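Local coordinates for cortical-lytic enzyme (Clostridium perfringens, PDB 5JIP), which is a muramidase of glycoside hydrolase family 25 involved in hydrolysing the peptidoglycan of the spore cortex during germination, probably through lysozyme-type activity, at residues A[230-235]-A[300-305]; A[226-231]-A[256-261]; A[142-147]-A[306-311]; A[249-254]-A[276-281]; A[35-40]-A[106-111]. All coordinates share one frame; numbering follows the deposited sequence.

Interaction 1. Residues A[230-235]-A[300-305]; sequences MPPSAV and IEAFDI. With MG (magnesium ion), chain E.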
# COMPACT_ATOMS: atom_id res chain seq x y z
N MET A 230 -8.34 -9.18 8.17
CA MET A 230 -9.57 -8.37 8.16
C MET A 230 -9.42 -7.07 7.36
O MET A 230 -8.32 -6.53 7.25
CB MET A 230 -9.97 -8.00 9.59
CG MET A 230 -10.11 -9.17 10.49
SD MET A 230 -10.83 -8.76 12.10
CE MET A 230 -9.68 -7.55 12.75
N PRO A 231 -10.51 -6.53 6.84
CA PRO A 231 -10.47 -5.16 6.35
C PRO A 231 -10.16 -4.20 7.48
O PRO A 231 -10.50 -4.46 8.66
CB PRO A 231 -11.88 -4.93 5.78
CG PRO A 231 -12.44 -6.32 5.61
CD PRO A 231 -11.87 -7.10 6.69
N PRO A 232 -9.58 -3.05 7.17
CA PRO A 232 -9.40 -2.02 8.20
C PRO A 232 -10.73 -1.49 8.68
O PRO A 232 -11.76 -1.59 7.99
CB PRO A 232 -8.61 -0.91 7.49
CG PRO A 232 -8.64 -1.21 6.10
CD PRO A 232 -9.19 -2.57 5.83
N SER A 233 -10.69 -0.89 9.87
CA SER A 233 -11.83 -0.20 10.45
C SER A 233 -12.15 1.09 9.69
O SER A 233 -11.33 1.63 8.94
CB SER A 233 -11.58 0.16 11.91
OG SER A 233 -11.35 -0.99 12.72
N ALA A 234 -13.36 1.58 9.90
CA ALA A 234 -13.71 2.90 9.42
C ALA A 234 -12.77 3.94 10.00
O ALA A 234 -12.25 3.80 11.11
CB ALA A 234 -15.15 3.26 9.78
N VAL A 235 -12.54 5.00 9.24
CA VAL A 235 -11.71 6.10 9.71
C VAL A 235 -12.46 6.87 10.80
O VAL A 235 -13.68 7.04 10.74
CB VAL A 235 -11.33 7.00 8.53
CG1 VAL A 235 -10.52 8.25 8.98
CG2 VAL A 235 -10.57 6.19 7.43
N ILE A 300 -14.17 9.11 3.26
CA ILE A 300 -12.86 8.49 3.26
C ILE A 300 -12.98 7.01 3.57
O ILE A 300 -13.87 6.58 4.30
CB ILE A 300 -11.95 9.22 4.27
CG1 ILE A 300 -10.49 8.79 4.11
CG2 ILE A 300 -12.46 8.98 5.70
CD1 ILE A 300 -9.50 9.59 4.93
N GLU A 301 -12.05 6.23 3.01
CA GLU A 301 -11.88 4.82 3.34
C GLU A 301 -10.40 4.53 3.57
O GLU A 301 -9.53 5.05 2.86
CB GLU A 301 -12.44 3.92 2.23
CG GLU A 301 -11.68 4.05 0.88
CD GLU A 301 -12.41 3.41 -0.29
OE1 GLU A 301 -13.57 2.97 -0.12
OE2 GLU A 301 -11.81 3.37 -1.40
N ALA A 302 -10.12 3.70 4.56
CA ALA A 302 -8.80 3.11 4.69
C ALA A 302 -8.72 1.86 3.81
O ALA A 302 -9.73 1.25 3.46
CB ALA A 302 -8.50 2.76 6.13
N PHE A 303 -7.49 1.48 3.45
CA PHE A 303 -7.29 0.17 2.82
C PHE A 303 -5.99 -0.42 3.32
O PHE A 303 -5.10 0.29 3.80
CB PHE A 303 -7.33 0.22 1.27
CG PHE A 303 -6.32 1.15 0.62
CD1 PHE A 303 -5.02 0.74 0.34
CD2 PHE A 303 -6.71 2.43 0.24
CE1 PHE A 303 -4.12 1.60 -0.28
CE2 PHE A 303 -5.82 3.28 -0.39
CZ PHE A 303 -4.52 2.88 -0.65
N ASP A 304 -5.89 -1.75 3.26
CA ASP A 304 -4.77 -2.47 3.84
C ASP A 304 -3.90 -3.09 2.74
O ASP A 304 -4.18 -2.95 1.55
CB ASP A 304 -5.25 -3.49 4.88
CG ASP A 304 -6.12 -4.60 4.30
OD1 ASP A 304 -6.15 -4.80 3.06
OD2 ASP A 304 -6.77 -5.30 5.11
N ILE A 305 -2.80 -3.72 3.15
CA ILE A 305 -1.78 -4.15 2.20
C ILE A 305 -2.34 -5.10 1.16
O ILE A 305 -1.90 -5.07 0.00
CB ILE A 305 -0.60 -4.77 2.96
CG1 ILE A 305 0.09 -3.66 3.75
CG2 ILE A 305 0.39 -5.44 2.00
CD1 ILE A 305 1.18 -4.17 4.71
MG MG E . -6.34 -6.17 6.94
O HOH W 1 -13.98 4.88 6.70
O HOH W 2 -6.15 -7.86 5.71
O HOH W 3 -6.64 -4.41 8.10
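Met230 and Asp304 meet through a magnesium ion. The carbonyl O of Met230 binds it at 2.0 Å, and OD2 of Asp304 binds it at 2.1 Å. These two oxygens occupy neighbouring corners of the coordination shell, close because both bind the ion. Asp304 has CG between its backbone N and carbonyl carbon (chi1 64°), which carries OD2 toward the 230-235 segment. Its other oxygen, OD1, accepts a hydrogen bond from the backbone N of Asp308, so both carboxylate oxygens are held. Asp227 and Asp258 supply the other protein ligands, and two waters complete six-fold coordination.

Strand 296-304 belongs to a four-stranded antiparallel sheet of the C-terminal beta domain. The 230-235 segment is part of the connection from strand 217-221 of the barrel to strand 239-243 of that domain. It runs roughly antiparallel to the strand without direct hydrogen bonds. One water bridges the two backbones: it accepts from Val235 N and donates to Ile300 O, both at 2.9 Å.

Pro232 packs on the strand, with CB 3.9 Å from Ala302 CB, while its CD also touches the Asp304 carboxylate. Val235 crosses Ile300 at about a right angle, and its CB lies 3.6 Å from Ile300 CG2.

Interaction 2. Residues A[226-231]-A[256-261]; sequences IDSLMP and EDDLNG. With MG (magnesium ion), chain E.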
# COMPACT_ATOMS: atom_id res chain seq x y z
N ILE A 226 -4.03 -9.95 13.70
CA ILE A 226 -5.39 -10.25 13.25
C ILE A 226 -5.81 -9.28 12.15
O ILE A 226 -6.65 -9.61 11.30
CB ILE A 226 -6.35 -10.22 14.46
CG1 ILE A 226 -7.75 -10.62 14.03
CG2 ILE A 226 -6.40 -8.85 15.09
CD1 ILE A 226 -7.85 -12.12 13.65
N ASP A 227 -5.26 -8.07 12.16
CA ASP A 227 -5.60 -7.08 11.15
C ASP A 227 -5.31 -7.59 9.74
O ASP A 227 -6.03 -7.24 8.80
CB ASP A 227 -4.83 -5.78 11.40
CG ASP A 227 -5.11 -5.15 12.77
OD1 ASP A 227 -6.15 -5.42 13.35
OD2 ASP A 227 -4.26 -4.36 13.24
N SER A 228 -4.31 -8.47 9.60
CA SER A 228 -3.93 -8.97 8.28
C SER A 228 -4.94 -9.96 7.70
O SER A 228 -4.81 -10.34 6.54
CB SER A 228 -2.56 -9.61 8.35
OG SER A 228 -1.58 -8.62 8.64
N LEU A 229 -5.91 -10.41 8.49
CA LEU A 229 -7.00 -11.23 7.99
C LEU A 229 -8.26 -10.43 7.69
O LEU A 229 -9.17 -10.96 7.02
CB LEU A 229 -7.36 -12.33 9.01
CG LEU A 229 -6.29 -13.40 9.28
CD1 LEU A 229 -6.77 -14.36 10.36
CD2 LEU A 229 -5.93 -14.14 7.98
N MET A 230 -8.34 -9.18 8.17
CA MET A 230 -9.57 -8.37 8.16
C MET A 230 -9.42 -7.07 7.36
O MET A 230 -8.32 -6.53 7.25
CB MET A 230 -9.97 -8.00 9.59
CG MET A 230 -10.11 -9.17 10.49
SD MET A 230 -10.83 -8.76 12.10
CE MET A 230 -9.68 -7.55 12.75
N PRO A 231 -10.51 -6.53 6.84
CA PRO A 231 -10.47 -5.16 6.35
C PRO A 231 -10.16 -4.20 7.48
O PRO A 231 -10.50 -4.46 8.66
CB PRO A 231 -11.88 -4.93 5.78
CG PRO A 231 -12.44 -6.32 5.61
CD PRO A 231 -11.87 -7.10 6.69
N GLU A 256 -4.27 -0.02 12.14
CA GLU A 256 -4.02 -1.41 11.76
C GLU A 256 -2.57 -1.63 11.38
O GLU A 256 -1.93 -0.81 10.71
CB GLU A 256 -4.92 -1.82 10.60
CG GLU A 256 -6.36 -1.98 10.96
CD GLU A 256 -7.14 -0.69 10.89
OE1 GLU A 256 -6.62 0.33 10.38
OE2 GLU A 256 -8.30 -0.70 11.34
N ASP A 257 -2.06 -2.80 11.78
CA ASP A 257 -0.68 -3.16 11.47
C ASP A 257 -0.47 -3.29 9.98
O ASP A 257 0.65 -3.08 9.50
CB ASP A 257 -0.32 -4.48 12.16
CG ASP A 257 -0.47 -4.40 13.66
OD1 ASP A 257 0.12 -3.46 14.24
OD2 ASP A 257 -1.21 -5.22 14.26
N ASP A 258 -1.51 -3.61 9.23
CA ASP A 258 -1.40 -3.79 7.79
C ASP A 258 -1.98 -2.61 7.02
O ASP A 258 -2.29 -2.76 5.84
CB ASP A 258 -2.09 -5.09 7.35
CG ASP A 258 -3.59 -5.07 7.61
OD1 ASP A 258 -4.05 -4.24 8.46
OD2 ASP A 258 -4.32 -5.90 7.02
N LEU A 259 -2.16 -1.46 7.69
CA LEU A 259 -2.67 -0.28 7.02
C LEU A 259 -1.76 0.10 5.85
O LEU A 259 -0.53 0.06 5.95
CB LEU A 259 -2.76 0.87 8.00
CG LEU A 259 -3.32 2.17 7.45
CD1 LEU A 259 -4.78 2.03 7.14
CD2 LEU A 259 -3.05 3.25 8.47
N ASN A 260 -2.37 0.45 4.73
CA ASN A 260 -1.61 0.83 3.57
C ASN A 260 -1.98 2.17 2.98
O ASN A 260 -1.19 2.69 2.19
CB ASN A 260 -1.73 -0.25 2.49
CG ASN A 260 -0.41 -0.49 1.82
OD1 ASN A 260 0.62 -0.01 2.30
ND2 ASN A 260 -0.43 -1.21 0.70
N GLY A 261 -3.12 2.76 3.33
CA GLY A 261 -3.44 4.09 2.86
C GLY A 261 -4.92 4.39 2.96
O GLY A 261 -5.68 3.65 3.58
MG MG E . -6.34 -6.17 6.94
O HOH W 3 -6.64 -4.41 8.10
O HOH W 2 -6.15 -7.86 5.71
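The carbonyl O of Asp227 binds magnesium at 2.2 Å and accepts a hydrogen bond from the backbone N of Met230. It lies 2.8 Å from its co-ligand, OD2 of Asp258, which binds the ion at 2.0 Å. The 3-10 segment 226-229 and the type I beta turn from Glu256 to Leu259 thus place their oxygens at adjacent corners. Met230 O stands roughly opposite Asp258 OD2. Asp304 of strand 296-304 and two waters fill the remaining positions.

A chi1 of 64° swings the Asp258 carboxylate toward the 3-10 segment. One of the metal-bound waters donates to Asp258 OD1 at 2.6 Å. With the metal bond at OD2, this helps hold the carboxylate's rotation.

The Asp227 side chain takes the backbone N-H of Asp257 on OD2, in a nearly straight hydrogen bond (163° at the hydrogen). The N-H comes to the anti side of the carboxylate, 16° out of its plane. Asp227 OD2 also lies 3.3 Å from OD2 of Asp257. These like charges are probably eased by Ser225, whose OG hydrogen-bonds to Asp257 OD2.

Interaction 3. Residues A[142-147]-A[306-311]; sequences TRRRLM and TGDFSK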
# COMPACT_ATOMS: atom_id res chain seq x y z
N THR A 142 -18.23 -8.36 -4.50
CA THR A 142 -18.19 -8.01 -3.09
C THR A 142 -17.19 -6.91 -2.75
O THR A 142 -17.33 -6.30 -1.70
CB THR A 142 -17.82 -9.24 -2.24
OG1 THR A 142 -16.47 -9.63 -2.54
CG2 THR A 142 -18.80 -10.37 -2.50
N ARG A 143 -16.23 -6.62 -3.63
CA ARG A 143 -15.09 -5.77 -3.32
C ARG A 143 -14.29 -6.31 -2.13
O ARG A 143 -13.56 -5.56 -1.49
CB ARG A 143 -15.51 -4.31 -3.06
CG ARG A 143 -14.41 -3.31 -3.40
CD ARG A 143 -14.74 -1.91 -2.88
NE ARG A 143 -13.75 -0.93 -3.30
CZ ARG A 143 -13.56 0.24 -2.69
NH1 ARG A 143 -14.28 0.59 -1.65
NH2 ARG A 143 -12.65 1.07 -3.15
N ARG A 144 -14.42 -7.60 -1.82
CA ARG A 144 -13.65 -8.28 -0.80
C ARG A 144 -12.68 -9.26 -1.43
O ARG A 144 -13.06 -10.05 -2.30
CB ARG A 144 -14.55 -9.06 0.18
CG ARG A 144 -15.41 -8.22 1.10
CD ARG A 144 -14.59 -7.52 2.14
NE ARG A 144 -13.86 -8.45 3.01
CZ ARG A 144 -14.33 -9.00 4.13
NH1 ARG A 144 -15.56 -8.75 4.58
NH2 ARG A 144 -13.55 -9.81 4.83
N ARG A 145 -11.45 -9.26 -0.93
CA ARG A 145 -10.49 -10.29 -1.28
C ARG A 145 -10.92 -11.69 -0.84
O ARG A 145 -11.41 -11.89 0.27
CB ARG A 145 -9.14 -10.01 -0.64
CG ARG A 145 -8.44 -8.74 -1.04
CD ARG A 145 -8.14 -8.64 -2.53
NE ARG A 145 -7.61 -9.84 -3.16
CZ ARG A 145 -6.32 -10.18 -3.20
NH1 ARG A 145 -5.41 -9.46 -2.58
NH2 ARG A 145 -5.94 -11.28 -3.85
N LEU A 146 -10.70 -12.65 -1.73
CA LEU A 146 -10.97 -14.06 -1.49
C LEU A 146 -9.68 -14.81 -1.17
O LEU A 146 -8.72 -14.75 -1.94
CB LEU A 146 -11.63 -14.66 -2.74
CG LEU A 146 -12.02 -16.13 -2.67
CD1 LEU A 146 -13.15 -16.33 -1.66
CD2 LEU A 146 -12.42 -16.65 -4.03
N MET A 147 -9.66 -15.51 -0.05
CA MET A 147 -8.54 -16.39 0.31
C MET A 147 -8.81 -17.81 -0.19
O MET A 147 -9.96 -18.26 -0.20
CB MET A 147 -8.30 -16.39 1.83
CG MET A 147 -7.23 -17.38 2.30
SD MET A 147 -6.37 -16.88 3.80
CE MET A 147 -7.65 -17.07 5.01
N THR A 306 -3.30 -5.95 1.51
CA THR A 306 -3.80 -6.91 0.55
C THR A 306 -5.07 -6.41 -0.14
O THR A 306 -5.68 -7.16 -0.89
CB THR A 306 -3.99 -8.29 1.20
OG1 THR A 306 -4.60 -8.17 2.49
CG2 THR A 306 -2.62 -8.94 1.40
N GLY A 307 -5.44 -5.15 0.05
CA GLY A 307 -6.42 -4.54 -0.83
C GLY A 307 -7.86 -4.60 -0.39
O GLY A 307 -8.76 -4.47 -1.23
N ASP A 308 -8.13 -4.82 0.90
CA ASP A 308 -9.45 -4.61 1.46
C ASP A 308 -9.61 -3.21 2.02
O ASP A 308 -8.65 -2.56 2.45
CB ASP A 308 -9.75 -5.63 2.56
CG ASP A 308 -10.13 -7.00 2.00
OD1 ASP A 308 -11.02 -7.06 1.14
OD2 ASP A 308 -9.52 -8.01 2.41
N PHE A 309 -10.86 -2.76 2.03
CA PHE A 309 -11.25 -1.41 2.42
C PHE A 309 -12.13 -1.39 3.66
O PHE A 309 -12.80 -2.37 3.98
CB PHE A 309 -12.00 -0.74 1.29
CG PHE A 309 -11.28 -0.80 -0.01
CD1 PHE A 309 -11.42 -1.90 -0.82
CD2 PHE A 309 -10.44 0.21 -0.39
CE1 PHE A 309 -10.73 -1.97 -2.03
CE2 PHE A 309 -9.73 0.12 -1.58
CZ PHE A 309 -9.88 -0.98 -2.39
N SER A 310 -12.12 -0.25 4.33
CA SER A 310 -13.14 0.09 5.33
C SER A 310 -14.50 -0.30 4.81
O SER A 310 -14.87 0.04 3.69
CB SER A 310 -13.12 1.60 5.65
OG SER A 310 -11.85 2.05 6.06
N LYS A 311 -15.27 -1.02 5.64
CA LYS A 311 -16.60 -1.43 5.19
C LYS A 311 -17.46 -0.21 4.86
O LYS A 311 -18.19 -0.21 3.87
CB LYS A 311 -17.28 -2.28 6.25
CG LYS A 311 -18.61 -2.88 5.80
CD LYS A 311 -19.23 -3.75 6.91
CE LYS A 311 -20.54 -4.40 6.46
NZ LYS A 311 -21.64 -3.42 6.46
O HOH W 4 -12.75 -4.79 1.04
O HOH W 5 -10.91 -5.84 -2.29
O HOH W 6 -11.65 -10.00 2.29
O HOH W 7 -10.48 -9.60 5.16
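Arg143 lays its guanidinium flat on the ring of Phe309. The planes are 9° apart, and CZ stands 3.5 Å from the ring centroid, over the face. This is a stacked cation-pi pair. The Arg143 chain is extended from CG to NE, which carries the group across to the ring. Its NH1 forms a salt bridge with Glu301, which helps hold the guanidinium in place.

Two direct hydrogen bonds start from Arg145. Its backbone N donates to OD1 of Asp308 at 3.1 Å, on the syn side of the carboxylate. Its side chain bends at chi2 and chi3, and NH1 reaches Thr306 O at 2.9 Å. That bond lies in the guanidinium plane and uses a carbonyl lone pair. Glu139 takes NE of the same group in a salt bridge.

Arg144 contributes a long salt bridge, NE to Asp308 OD1 at 3.7 Å, with the two planes nearly perpendicular. Its NH1 donates a hydrogen bond to Gly106 O.

Water bridges the backbones as well. One molecule donates to both Arg143 O and Asp308 OD1 and accepts from Phe309 N.

The contact joins the loop that follows helix 124-142, in the barrel domain, to the 306-311 loop of the beta domain. Three successive arginines meet a carboxylate, a carbonyl and a ring. Asp308 probably offsets part of their charge, its OD1 being gripped by Arg145 N, a water and, at long range, Arg144 NE.

Interaction 4. Residues A[249-254]-A[276-281]; sequences VNWTAN and RKATKI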
# COMPACT_ATOMS: atom_id res chain seq x y z
N VAL A 249 -8.80 18.72 4.70
CA VAL A 249 -9.38 17.53 5.32
C VAL A 249 -8.34 16.89 6.23
O VAL A 249 -7.17 16.79 5.88
CB VAL A 249 -9.87 16.51 4.26
CG1 VAL A 249 -10.61 15.35 4.93
CG2 VAL A 249 -10.76 17.20 3.22
N ASN A 250 -8.78 16.43 7.41
CA ASN A 250 -7.86 15.74 8.29
C ASN A 250 -8.61 14.65 9.04
O ASN A 250 -9.85 14.63 9.08
CB ASN A 250 -7.16 16.70 9.26
CG ASN A 250 -8.07 17.20 10.36
OD1 ASN A 250 -8.94 18.03 10.14
ND2 ASN A 250 -7.84 16.71 11.56
N TRP A 251 -7.85 13.71 9.61
CA TRP A 251 -8.45 12.58 10.30
C TRP A 251 -7.45 12.00 11.29
O TRP A 251 -6.25 12.29 11.26
CB TRP A 251 -8.93 11.52 9.29
CG TRP A 251 -7.87 11.02 8.34
CD1 TRP A 251 -7.04 9.96 8.52
CD2 TRP A 251 -7.54 11.56 7.04
NE1 TRP A 251 -6.20 9.80 7.42
CE2 TRP A 251 -6.49 10.77 6.51
CE3 TRP A 251 -8.02 12.63 6.30
CZ2 TRP A 251 -5.92 11.03 5.26
CZ3 TRP A 251 -7.46 12.89 5.06
CH2 TRP A 251 -6.41 12.09 4.55
N THR A 252 -7.97 11.16 12.19
CA THR A 252 -7.13 10.37 13.07
C THR A 252 -6.53 9.22 12.30
O THR A 252 -7.21 8.57 11.50
CB THR A 252 -7.94 9.83 14.24
OG1 THR A 252 -8.52 10.93 14.96
CG2 THR A 252 -7.06 8.98 15.17
N ALA A 253 -5.26 8.94 12.56
CA ALA A 253 -4.61 7.83 11.87
C ALA A 253 -5.27 6.52 12.25
O ALA A 253 -5.53 6.25 13.44
CB ALA A 253 -3.12 7.77 12.20
N ASN A 254 -5.58 5.70 11.24
CA ASN A 254 -5.96 4.32 11.50
C ASN A 254 -4.78 3.60 12.14
O ASN A 254 -3.63 3.98 11.97
CB ASN A 254 -6.37 3.59 10.23
CG ASN A 254 -7.85 3.66 9.96
OD1 ASN A 254 -8.47 4.73 9.91
ND2 ASN A 254 -8.45 2.47 9.77
N ARG A 276 0.08 5.30 4.24
CA ARG A 276 -0.38 4.77 5.52
C ARG A 276 -0.19 5.75 6.69
O ARG A 276 -0.96 5.70 7.66
CB ARG A 276 0.32 3.46 5.83
CG ARG A 276 1.80 3.61 6.01
CD ARG A 276 2.51 2.28 6.17
NE ARG A 276 2.48 1.44 4.98
CZ ARG A 276 3.12 0.27 4.89
NH1 ARG A 276 3.04 -0.46 3.77
NH2 ARG A 276 3.85 -0.17 5.92
N LYS A 277 0.83 6.60 6.65
CA LYS A 277 1.06 7.54 7.75
C LYS A 277 0.29 8.86 7.60
O LYS A 277 0.35 9.70 8.52
CB LYS A 277 2.54 7.86 7.89
CG LYS A 277 3.39 6.70 8.35
CD LYS A 277 4.84 7.13 8.46
CE LYS A 277 5.72 6.02 9.02
NZ LYS A 277 5.55 4.73 8.32
N ALA A 278 -0.43 9.04 6.50
CA ALA A 278 -1.11 10.31 6.23
C ALA A 278 -2.28 10.54 7.16
O ALA A 278 -2.97 9.60 7.58
CB ALA A 278 -1.60 10.34 4.79
N THR A 279 -2.50 11.82 7.48
CA THR A 279 -3.65 12.25 8.28
C THR A 279 -4.33 13.49 7.70
O THR A 279 -5.22 14.06 8.36
CB THR A 279 -3.25 12.49 9.75
OG1 THR A 279 -2.27 13.53 9.84
CG2 THR A 279 -2.68 11.23 10.37
N LYS A 280 -3.96 13.92 6.49
CA LYS A 280 -4.59 15.09 5.91
C LYS A 280 -4.39 15.11 4.39
O LYS A 280 -3.55 14.41 3.84
CB LYS A 280 -4.01 16.37 6.53
CG LYS A 280 -2.51 16.53 6.33
CD LYS A 280 -2.02 17.78 7.00
CE LYS A 280 -0.48 17.81 7.06
NZ LYS A 280 -0.03 19.11 7.61
N ILE A 281 -5.24 15.89 3.72
CA ILE A 281 -5.13 16.17 2.30
C ILE A 281 -5.73 17.56 2.07
O ILE A 281 -6.70 17.95 2.72
CB ILE A 281 -5.83 15.12 1.42
CG1 ILE A 281 -5.56 15.40 -0.07
CG2 ILE A 281 -7.31 15.11 1.68
CD1 ILE A 281 -6.16 14.38 -1.07
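A chi1 of 55° folds the Trp251 indole over the 278-281 backbone. The ring covers the peptide between Thr279 and Lys280. Thr279 CA makes a CH-pi contact with the five-membered ring, 3.8 Å from its centroid. Thr279 C and Lys280 N lie over the same face. At the six-membered ring, Trp251 CZ3 is 4.0 Å from Ile281 CG2. Trp251 NE1 makes a weak hydrogen bond to Ala278 O at 3.2 Å (122° at the hydrogen).

Backbone bonds fix the register. Val249 and Ile281 form an antiparallel hydrogen-bonded pair, Val249 N to Ile281 O and Ile281 N to Val249 O both 3.0 Å. Asn250 and Lys280 are the next, non-hydrogen-bonded pair, their CA atoms 4.1 Å apart. Beyond them Trp251 N donates to Thr279 O at 2.9 Å. Val249 CB touches Ile281 CG2 at 3.9 Å, and Ala253 CB meets Thr279 CG2.

Strands 246-250 and 280-284 are neighbours in the three-stranded sheet of the C-terminal domain. Its strand order is consistent with a fibronectin type III-like beta sandwich. Trp251 also packs on Ile300 and Val264 of the four-stranded sheet, so it sits between the two. Lys280 forms salt bridges with Asp132 and Asp136 of the second subunit. The chemistry thus divides in two: the indole joins sheet to sheet by apolar contact, while the lysine ties this edge to the dimer partner by charge.

Interaction 5. Residues A[35-40]-A[106-111]; sequences SDFIYL and GDLFPV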
# COMPACT_ATOMS: atom_id res chain seq x y z
N SER A 35 -8.82 -18.09 21.22
CA SER A 35 -8.71 -18.04 19.77
C SER A 35 -8.70 -16.60 19.30
O SER A 35 -9.53 -15.79 19.73
CB SER A 35 -9.87 -18.80 19.12
OG SER A 35 -9.91 -20.15 19.56
N ASP A 36 -7.77 -16.27 18.40
CA ASP A 36 -7.74 -14.95 17.78
C ASP A 36 -8.78 -14.79 16.69
O ASP A 36 -9.18 -13.67 16.37
CB ASP A 36 -6.36 -14.68 17.19
CG ASP A 36 -5.26 -14.68 18.23
OD1 ASP A 36 -5.26 -13.78 19.09
OD2 ASP A 36 -4.41 -15.56 18.18
N PHE A 37 -9.22 -15.90 16.11
CA PHE A 37 -10.17 -15.88 15.02
C PHE A 37 -10.83 -17.24 14.98
O PHE A 37 -10.30 -18.21 15.52
CB PHE A 37 -9.49 -15.57 13.66
CG PHE A 37 -8.39 -16.55 13.31
CD1 PHE A 37 -8.67 -17.80 12.76
CD2 PHE A 37 -7.07 -16.24 13.56
CE1 PHE A 37 -7.68 -18.70 12.47
CE2 PHE A 37 -6.06 -17.13 13.26
CZ PHE A 37 -6.36 -18.37 12.71
N ILE A 38 -12.00 -17.30 14.34
CA ILE A 38 -12.67 -18.57 14.06
C ILE A 38 -13.16 -18.55 12.62
O ILE A 38 -13.88 -17.63 12.20
CB ILE A 38 -13.87 -18.84 15.00
CG1 ILE A 38 -13.41 -18.97 16.44
CG2 ILE A 38 -14.61 -20.10 14.56
CD1 ILE A 38 -14.55 -18.97 17.42
N TYR A 39 -12.84 -19.61 11.87
CA TYR A 39 -13.44 -19.86 10.56
C TYR A 39 -14.57 -20.88 10.65
O TYR A 39 -14.47 -21.85 11.40
CB TYR A 39 -12.39 -20.34 9.55
CG TYR A 39 -11.85 -19.19 8.71
CD1 TYR A 39 -12.62 -18.61 7.70
CD2 TYR A 39 -10.59 -18.68 8.93
CE1 TYR A 39 -12.13 -17.57 6.94
CE2 TYR A 39 -10.10 -17.63 8.18
CZ TYR A 39 -10.86 -17.07 7.20
OH TYR A 39 -10.31 -16.02 6.50
N LEU A 40 -15.64 -20.62 9.89
CA LEU A 40 -16.83 -21.46 9.82
C LEU A 40 -17.09 -21.87 8.38
O LEU A 40 -16.86 -21.09 7.45
CB LEU A 40 -18.09 -20.72 10.31
CG LEU A 40 -17.98 -19.97 11.65
CD1 LEU A 40 -19.22 -19.09 11.85
CD2 LEU A 40 -17.76 -20.96 12.78
N GLY A 106 -18.24 -11.05 6.33
CA GLY A 106 -17.46 -11.60 7.43
C GLY A 106 -16.34 -10.66 7.85
O GLY A 106 -15.99 -9.70 7.16
N ASP A 107 -15.77 -10.96 9.03
CA ASP A 107 -14.62 -10.20 9.50
C ASP A 107 -13.34 -10.62 8.79
O ASP A 107 -12.52 -9.77 8.42
CB ASP A 107 -14.45 -10.39 11.00
CG ASP A 107 -15.72 -10.14 11.77
OD1 ASP A 107 -16.40 -9.14 11.45
OD2 ASP A 107 -15.99 -10.91 12.71
N LEU A 108 -13.14 -11.92 8.63
CA LEU A 108 -11.94 -12.44 7.99
C LEU A 108 -12.21 -12.62 6.50
O LEU A 108 -13.36 -12.59 6.05
CB LEU A 108 -11.54 -13.77 8.59
CG LEU A 108 -11.78 -13.94 10.07
CD1 LEU A 108 -11.54 -15.40 10.50
CD2 LEU A 108 -10.85 -12.99 10.83
N PHE A 109 -11.11 -12.81 5.73
CA PHE A 109 -11.21 -13.13 4.31
C PHE A 109 -12.26 -14.22 4.13
O PHE A 109 -12.13 -15.30 4.70
CB PHE A 109 -9.90 -13.68 3.70
CG PHE A 109 -8.73 -12.74 3.67
CD1 PHE A 109 -8.70 -11.65 2.81
CD2 PHE A 109 -7.61 -13.02 4.43
CE1 PHE A 109 -7.59 -10.84 2.78
CE2 PHE A 109 -6.50 -12.22 4.39
CZ PHE A 109 -6.47 -11.13 3.58
N PRO A 110 -13.25 -14.01 3.28
CA PRO A 110 -14.00 -15.15 2.77
C PRO A 110 -13.06 -16.13 2.10
O PRO A 110 -12.04 -15.74 1.52
CB PRO A 110 -14.98 -14.52 1.77
CG PRO A 110 -15.03 -13.07 2.14
CD PRO A 110 -13.66 -12.75 2.64
N VAL A 111 -13.36 -17.43 2.20
CA VAL A 111 -12.45 -18.48 1.77
C VAL A 111 -13.15 -19.41 0.77
O VAL A 111 -14.29 -19.84 1.00
CB VAL A 111 -11.91 -19.27 2.97
CG1 VAL A 111 -11.28 -20.59 2.57
CG2 VAL A 111 -10.89 -18.44 3.72
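Tyr39 points its hydroxyl at the backbone of Phe109. OH donates to Phe109 O at 2.7 Å, on a lone pair in the carbonyl plane, and that oxygen lies at the edge of the tyrosine ring. Leu108 covers one face of the ring. Its CD1 makes a CH-pi contact 3.7 Å from the ring centroid, placed toward the rim. The same methyl group touches Phe37 CB at 3.8 Å. Val111 crosses Tyr39 at about a right angle, with CG2 3.6 Å from CE1.

The Leu108 branch turns away from its own carbonyl carbon (chi1 -36°), and this puts it between Phe37 and Tyr39. Further out, Met147 packs on Tyr39, Phe109 and Val111, and the Trp176 ring meets that of Tyr39. The 106-111 segment is held in turn by a salt bridge between Asp107 and Arg64.

These buried residues lie at and just before the starts of strands 38-44 and 111-113, which belong to the curled, largely parallel sheet of the TIM-barrel-like family 25 domain.

Interaction 5 closes first along the chain and lies wholly in the family 25 barrel domain. Interaction 3 joins that domain to the C-terminal beta domain, and its long loop encloses the segments of interactions 1, 2 and 4. Interactions 1 and 2 have centres about 7 Å apart and share Met230, Pro231 and the magnesium ion. They also reach neighbouring strands, 296-304 and 259-266, of one sheet. Interaction 4 lies farther out, in the three-stranded sheet, with its centre about 28 Å from that of interaction 5. Interactions 1, 2 and 3 thus cluster where the domains meet, with the metal at the junction. Interactions 1, 3 and 4 also touch the second subunit.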